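Long-range contact in SusD superfamily protein (Bacteroides fragilis, PDB 3L22), which probably binds glycans at the outer membrane, as a zinc-binding member of the SusD family of sugar-binding proteins: residues 208-221 and 329-341. Sequence-based numbering, arbitrary orientation.
Sequences MRVYMAMNEWDKAI and ETLLDLAECYANK. With EDO (1,2-ethanediol), chain B; ACT (acetate ion), chain Q.
W217 and N340 lie flat against each other, the amide plane of N340 within 6° of the indole plane. CB of N340 stands 3.4 Å from the centroid of the five-membered ring of W217, almost on its normal, a CH-pi contact, while ND2 lies above the six-membered ring. That nitrogen also donates to the carbonyl O of E336, which fixes the turn of the amide over the indole. The opposite face of W217 rests on CA of N215, the positive-phi residue of the Schellman motif that ends helix 200-213. C337 comes to the edge of the indole and fits as a knob into the hole made by M212, W217, A220 and I221, its SG 3.6 Å from CB of A220. I221 packs beside it and sets CD1 squarely over the centre of the Y338 ring, 3.9 Å from the centroid; the hydroxyl of Y338 goes on to E225. The contact thus seats helix 327-339 against a helical hairpin of the alpha-helical, TPR-like scaffold of SusD proteins; helix 327-339 runs roughly antiparallel to helix 217-225 (148° between the short segments, axes 9.1 Å apart). At the exposed margin, NZ of K341 forms a salt bridge with OD1 of D218 at 2.7 Å, approaching on the syn side but tilted out of the carboxylate plane. On the deeper side R209 grips E329 side-on in a two-nitrogen salt bridge: NE meets OE2 of E329, and NH2 reaches OE1 at 2.9 Å in a nearly straight bond. The carboxylate is turned 49° from the guanidinium plane, so that NH2 meets OE1 from above the carboxylate. Next to this buried pair D333 turns to K385, and the bent end of M212 brings CE against the carboxylate of E336, itself bridged to R401 and R402.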
loop_
_atom_site.group_PDB
_atom_site.type_symbol
_atom_site.label_atom_id
_atom_site.label_comp_id
_atom_site.label_asym_id
_atom_site.label_seq_id
_atom_site.Cartn_x
_atom_site.Cartn_y
_atom_site.Cartn_z
HETATM N N MSE A 208 11.022 5.618 -1.008
HETATM C CA MSE A 208 11.701 4.564 -0.297
HETATM C C MSE A 208 11.205 3.177 -0.694
HETATM O O MSE A 208 12.026 2.296 -0.933
HETATM C CB MSE A 208 11.611 4.726 1.206
HETATM C CG MSE A 208 12.276 3.567 1.931
HETATM SE SE MSE A 208 12.687 3.874 3.819
HETATM C CE MSE A 208 11.086 4.431 4.239
ATOM N N ARG A 209 9.887 2.981 -0.757
ATOM C CA ARG A 209 9.349 1.702 -1.172
ATOM C C ARG A 209 9.827 1.290 -2.553
ATOM O O ARG A 209 10.154 0.123 -2.775
ATOM C CB ARG A 209 7.815 1.702 -1.152
ATOM C CG ARG A 209 7.223 1.707 0.246
ATOM C CD ARG A 209 5.807 1.149 0.165
ATOM N NE ARG A 209 4.988 1.219 1.361
ATOM C CZ ARG A 209 3.728 0.814 1.421
ATOM N NH1 ARG A 209 3.128 0.281 0.346
ATOM N NH2 ARG A 209 3.064 0.910 2.555
ATOM N N VAL A 210 9.859 2.238 -3.475
ATOM C CA VAL A 210 10.290 1.953 -4.811
ATOM C C VAL A 210 11.758 1.536 -4.807
ATOM O O VAL A 210 12.121 0.535 -5.400
ATOM C CB VAL A 210 10.047 3.153 -5.752
ATOM C CG1 VAL A 210 10.792 2.993 -7.081
ATOM C CG2 VAL A 210 8.538 3.318 -5.987
ATOM N N TYR A 211 12.616 2.316 -4.157
ATOM C CA TYR A 211 14.023 1.965 -4.135
ATOM C C TYR A 211 14.278 0.629 -3.445
ATOM O O TYR A 211 15.120 -0.138 -3.901
ATOM C CB TYR A 211 14.875 3.083 -3.540
ATOM C CG TYR A 211 15.186 4.249 -4.477
ATOM C CD1 TYR A 211 15.695 4.037 -5.761
ATOM C CD2 TYR A 211 15.014 5.574 -4.061
ATOM C CE1 TYR A 211 16.036 5.105 -6.596
ATOM C CE2 TYR A 211 15.359 6.640 -4.894
ATOM C CZ TYR A 211 15.842 6.401 -6.157
ATOM O OH TYR A 211 16.210 7.437 -6.986
HETATM N N MSE A 212 13.531 0.296 -2.401
HETATM C CA MSE A 212 13.683 -1.046 -1.798
HETATM C C MSE A 212 13.345 -2.165 -2.772
HETATM O O MSE A 212 14.039 -3.195 -2.804
HETATM C CB MSE A 212 12.842 -1.186 -0.533
HETATM C CG MSE A 212 13.372 -0.342 0.574
HETATM SE SE MSE A 212 12.183 -0.396 2.127
HETATM C CE MSE A 212 12.594 -2.027 2.828
ATOM N N ALA A 213 12.308 -1.960 -3.584
ATOM C CA ALA A 213 11.894 -2.970 -4.575
ATOM C C ALA A 213 13.013 -3.195 -5.618
ATOM O O ALA A 213 13.038 -4.226 -6.310
ATOM C CB ALA A 213 10.542 -2.536 -5.265
HETATM N N MSE A 214 13.918 -2.205 -5.745
HETATM C CA MSE A 214 15.017 -2.257 -6.704
HETATM C C MSE A 214 16.362 -2.608 -6.041
HETATM O O MSE A 214 17.402 -2.552 -6.681
HETATM C CB MSE A 214 15.099 -0.917 -7.448
HETATM C CG MSE A 214 13.777 -0.494 -8.121
HETATM SE SE MSE A 214 13.852 1.313 -8.838
HETATM C CE MSE A 214 14.521 0.877 -10.604
ATOM N N ASN A 215 16.322 -2.994 -4.772
ATOM C CA ASN A 215 17.504 -3.272 -3.975
ATOM C C ASN A 215 18.454 -2.093 -3.874
ATOM O O ASN A 215 19.608 -2.283 -3.687
ATOM C CB ASN A 215 18.241 -4.539 -4.481
ATOM C CG ASN A 215 17.539 -5.829 -4.074
ATOM O OD1 ASN A 215 16.341 -5.864 -3.821
ATOM N ND2 ASN A 215 18.313 -6.902 -3.994
ATOM N N GLU A 216 17.934 -0.872 -3.982
ATOM C CA GLU A 216 18.728 0.345 -3.909
ATOM C C GLU A 216 18.696 0.866 -2.474
ATOM O O GLU A 216 18.050 1.896 -2.158
ATOM C CB GLU A 216 18.147 1.384 -4.868
ATOM C CG GLU A 216 18.285 1.029 -6.347
ATOM C CD GLU A 216 19.690 1.104 -6.846
ATOM O OE1 GLU A 216 20.533 1.793 -6.251
ATOM O OE2 GLU A 216 19.979 0.440 -7.843
ATOM N N TRP A 217 19.398 0.149 -1.603
ATOM C CA TRP A 217 19.253 0.318 -0.151
ATOM C C TRP A 217 19.731 1.705 0.284
ATOM O O TRP A 217 19.069 2.366 1.079
ATOM C CB TRP A 217 19.975 -0.809 0.631
ATOM C CG TRP A 217 19.627 -2.185 0.144
ATOM C CD1 TRP A 217 20.470 -3.058 -0.480
ATOM C CD2 TRP A 217 18.351 -2.829 0.192
ATOM N NE1 TRP A 217 19.809 -4.199 -0.804
ATOM C CE2 TRP A 217 18.505 -4.094 -0.412
ATOM C CE3 TRP A 217 17.106 -2.474 0.702
ATOM C CZ2 TRP A 217 17.461 -4.995 -0.539
ATOM C CZ3 TRP A 217 16.050 -3.378 0.576
ATOM C CH2 TRP A 217 16.233 -4.616 -0.048
ATOM N N ASP A 218 20.815 2.190 -0.313
ATOM C CA ASP A 218 21.312 3.526 0.012
ATOM C C ASP A 218 20.378 4.662 -0.432
ATOM O O ASP A 218 20.169 5.618 0.315
ATOM C CB ASP A 218 22.696 3.762 -0.569
ATOM C CG ASP A 218 23.777 2.968 0.131
ATOM O OD1 ASP A 218 23.664 2.618 1.324
ATOM O OD2 ASP A 218 24.798 2.739 -0.527
ATOM N N LYS A 219 19.832 4.564 -1.631
ATOM C CA LYS A 219 18.897 5.573 -2.110
ATOM C C LYS A 219 17.588 5.508 -1.307
ATOM O O LYS A 219 16.982 6.554 -1.039
ATOM C CB LYS A 219 18.652 5.453 -3.621
ATOM C CG LYS A 219 19.905 5.724 -4.460
ATOM C CD LYS A 219 19.697 5.379 -5.948
ATOM C CE LYS A 219 20.987 5.541 -6.758
ATOM N NZ LYS A 219 21.881 4.292 -6.598
ATOM N N ALA A 220 17.189 4.308 -0.890
ATOM C CA ALA A 220 16.004 4.145 -0.033
ATOM C C ALA A 220 16.197 4.839 1.323
ATOM O O ALA A 220 15.323 5.532 1.795
ATOM C CB ALA A 220 15.701 2.669 0.159
ATOM N N ILE A 221 17.365 4.639 1.920
ATOM C CA ILE A 221 17.731 5.282 3.188
ATOM C C ILE A 221 17.716 6.783 3.104
ATOM O O ILE A 221 17.161 7.437 3.991
ATOM C CB ILE A 221 19.110 4.802 3.692
ATOM C CG1 ILE A 221 19.002 3.342 4.150
ATOM C CG2 ILE A 221 19.658 5.712 4.829
ATOM C CD1 ILE A 221 20.395 2.585 4.278
ATOM N N GLU A 329 6.228 2.191 9.861
ATOM C CA GLU A 329 6.713 1.677 8.593
ATOM C C GLU A 329 8.061 2.320 8.192
ATOM O O GLU A 329 8.987 1.622 7.712
ATOM C CB GLU A 329 5.715 1.859 7.441
ATOM C CG GLU A 329 6.071 0.953 6.250
ATOM C CD GLU A 329 5.458 1.410 4.946
ATOM O OE1 GLU A 329 4.306 1.961 4.969
ATOM O OE2 GLU A 329 6.134 1.234 3.895
ATOM N N THR A 330 8.147 3.638 8.356
ATOM C CA THR A 330 9.391 4.364 8.082
ATOM C C THR A 330 10.543 3.651 8.791
ATOM O O THR A 330 11.557 3.350 8.184
ATOM C CB THR A 330 9.333 5.799 8.582
ATOM O OG1 THR A 330 8.109 6.428 8.150
ATOM C CG2 THR A 330 10.606 6.611 8.136
ATOM N N LEU A 331 10.355 3.354 10.069
ATOM C CA LEU A 331 11.405 2.743 10.899
ATOM C C LEU A 331 11.759 1.299 10.501
ATOM O O LEU A 331 12.939 0.955 10.412
ATOM C CB LEU A 331 10.990 2.822 12.388
ATOM C CG LEU A 331 10.890 4.255 12.984
ATOM C CD1 LEU A 331 10.339 4.238 14.407
ATOM C CD2 LEU A 331 12.222 5.005 12.951
ATOM N N LEU A 332 10.749 0.470 10.281
ATOM C CA LEU A 332 10.988 -0.898 9.898
ATOM C C LEU A 332 11.513 -1.014 8.470
ATOM O O LEU A 332 12.306 -1.891 8.205
ATOM C CB LEU A 332 9.732 -1.767 10.098
ATOM C CG LEU A 332 9.269 -2.068 11.521
ATOM C CD1 LEU A 332 8.005 -2.945 11.497
ATOM C CD2 LEU A 332 10.383 -2.694 12.392
ATOM N N ASP A 333 11.087 -0.142 7.557
ATOM C CA ASP A 333 11.651 -0.108 6.202
ATOM C C ASP A 333 13.149 0.274 6.289
ATOM O O ASP A 333 14.006 -0.385 5.680
ATOM C CB ASP A 333 10.933 0.908 5.276
ATOM C CG ASP A 333 9.497 0.459 4.811
ATOM O OD1 ASP A 333 9.133 -0.695 4.983
ATOM O OD2 ASP A 333 8.731 1.339 4.295
ATOM N N LEU A 334 13.447 1.355 7.021
ATOM C CA LEU A 334 14.847 1.747 7.275
ATOM C C LEU A 334 15.645 0.621 7.924
ATOM O O LEU A 334 16.775 0.360 7.534
ATOM C CB LEU A 334 14.935 3.036 8.110
ATOM C CG LEU A 334 14.593 4.332 7.370
ATOM C CD1 LEU A 334 14.476 5.521 8.369
ATOM C CD2 LEU A 334 15.622 4.628 6.272
ATOM N N ALA A 335 15.048 -0.089 8.878
ATOM C CA ALA A 335 15.737 -1.240 9.495
ATOM C C ALA A 335 16.115 -2.243 8.407
ATOM O O ALA A 335 17.246 -2.712 8.395
ATOM C CB ALA A 335 14.840 -1.911 10.529
ATOM N N GLU A 336 15.172 -2.558 7.485
ATOM C CA GLU A 336 15.459 -3.529 6.428
ATOM C C GLU A 336 16.589 -3.011 5.544
ATOM O O GLU A 336 17.497 -3.762 5.198
ATOM C CB GLU A 336 14.203 -3.887 5.611
ATOM C CG GLU A 336 14.482 -4.786 4.402
ATOM C CD GLU A 336 13.219 -5.198 3.672
ATOM O OE1 GLU A 336 12.119 -4.746 4.091
ATOM O OE2 GLU A 336 13.327 -5.951 2.658
ATOM N N CYS A 337 16.544 -1.736 5.161
ATOM C CA CYS A 337 17.602 -1.161 4.328
ATOM C C CYS A 337 18.974 -1.274 4.983
ATOM O O CYS A 337 19.944 -1.718 4.361
ATOM C CB CYS A 337 17.331 0.298 4.030
ATOM S SG CYS A 337 15.845 0.525 3.056
ATOM N N TYR A 338 19.054 -0.903 6.252
ATOM C CA TYR A 338 20.340 -0.937 6.960
ATOM C C TYR A 338 20.838 -2.374 7.178
ATOM O O TYR A 338 22.040 -2.601 7.115
ATOM C CB TYR A 338 20.277 -0.160 8.302
ATOM C CG TYR A 338 20.492 1.335 8.202
ATOM C CD1 TYR A 338 21.777 1.865 8.077
ATOM C CD2 TYR A 338 19.421 2.215 8.234
ATOM C CE1 TYR A 338 21.990 3.262 7.991
ATOM C CE2 TYR A 338 19.614 3.587 8.150
ATOM C CZ TYR A 338 20.905 4.103 8.013
ATOM O OH TYR A 338 21.095 5.457 7.917
ATOM N N ALA A 339 19.926 -3.333 7.380
ATOM C CA ALA A 339 20.322 -4.743 7.501
ATOM C C ALA A 339 20.930 -5.283 6.191
ATOM O O ALA A 339 21.644 -6.283 6.224
ATOM C CB ALA A 339 19.155 -5.610 7.935
ATOM N N ASN A 340 20.605 -4.652 5.056
ATOM C CA ASN A 340 21.158 -5.029 3.748
ATOM C C ASN A 340 22.429 -4.261 3.398
ATOM O O ASN A 340 22.915 -4.401 2.305
ATOM C CB ASN A 340 20.122 -4.827 2.649
ATOM C CG ASN A 340 19.146 -5.947 2.568
ATOM O OD1 ASN A 340 19.489 -7.013 2.099
ATOM N ND2 ASN A 340 17.928 -5.721 3.007
ATOM N N LYS A 341 22.967 -3.474 4.329
ATOM C CA LYS A 341 24.066 -2.557 4.065
ATOM C C LYS A 341 25.260 -2.965 4.948
ATOM O O LYS A 341 25.087 -3.245 6.140
ATOM C CB LYS A 341 23.541 -1.137 4.346
ATOM C CG LYS A 341 24.504 -0.031 4.067
ATOM C CD LYS A 341 23.924 1.328 4.442
ATOM C CE LYS A 341 25.027 2.372 4.466
ATOM N NZ LYS A 341 25.633 2.473 3.105
HETATM C C1 EDO B . 7.167 -1.606 2.221
HETATM O O1 EDO B . 6.589 -1.332 3.479
HETATM C C2 EDO B . 6.174 -2.223 1.222
HETATM O O2 EDO B . 7.009 -2.572 0.073
HETATM C C ACT Q . 23.069 -0.038 -2.841
HETATM O O ACT Q . 24.066 0.574 -3.292
HETATM O OXT ACT Q . 22.610 0.476 -1.813
HETATM C CH3 ACT Q . 22.520 -1.259 -3.540
#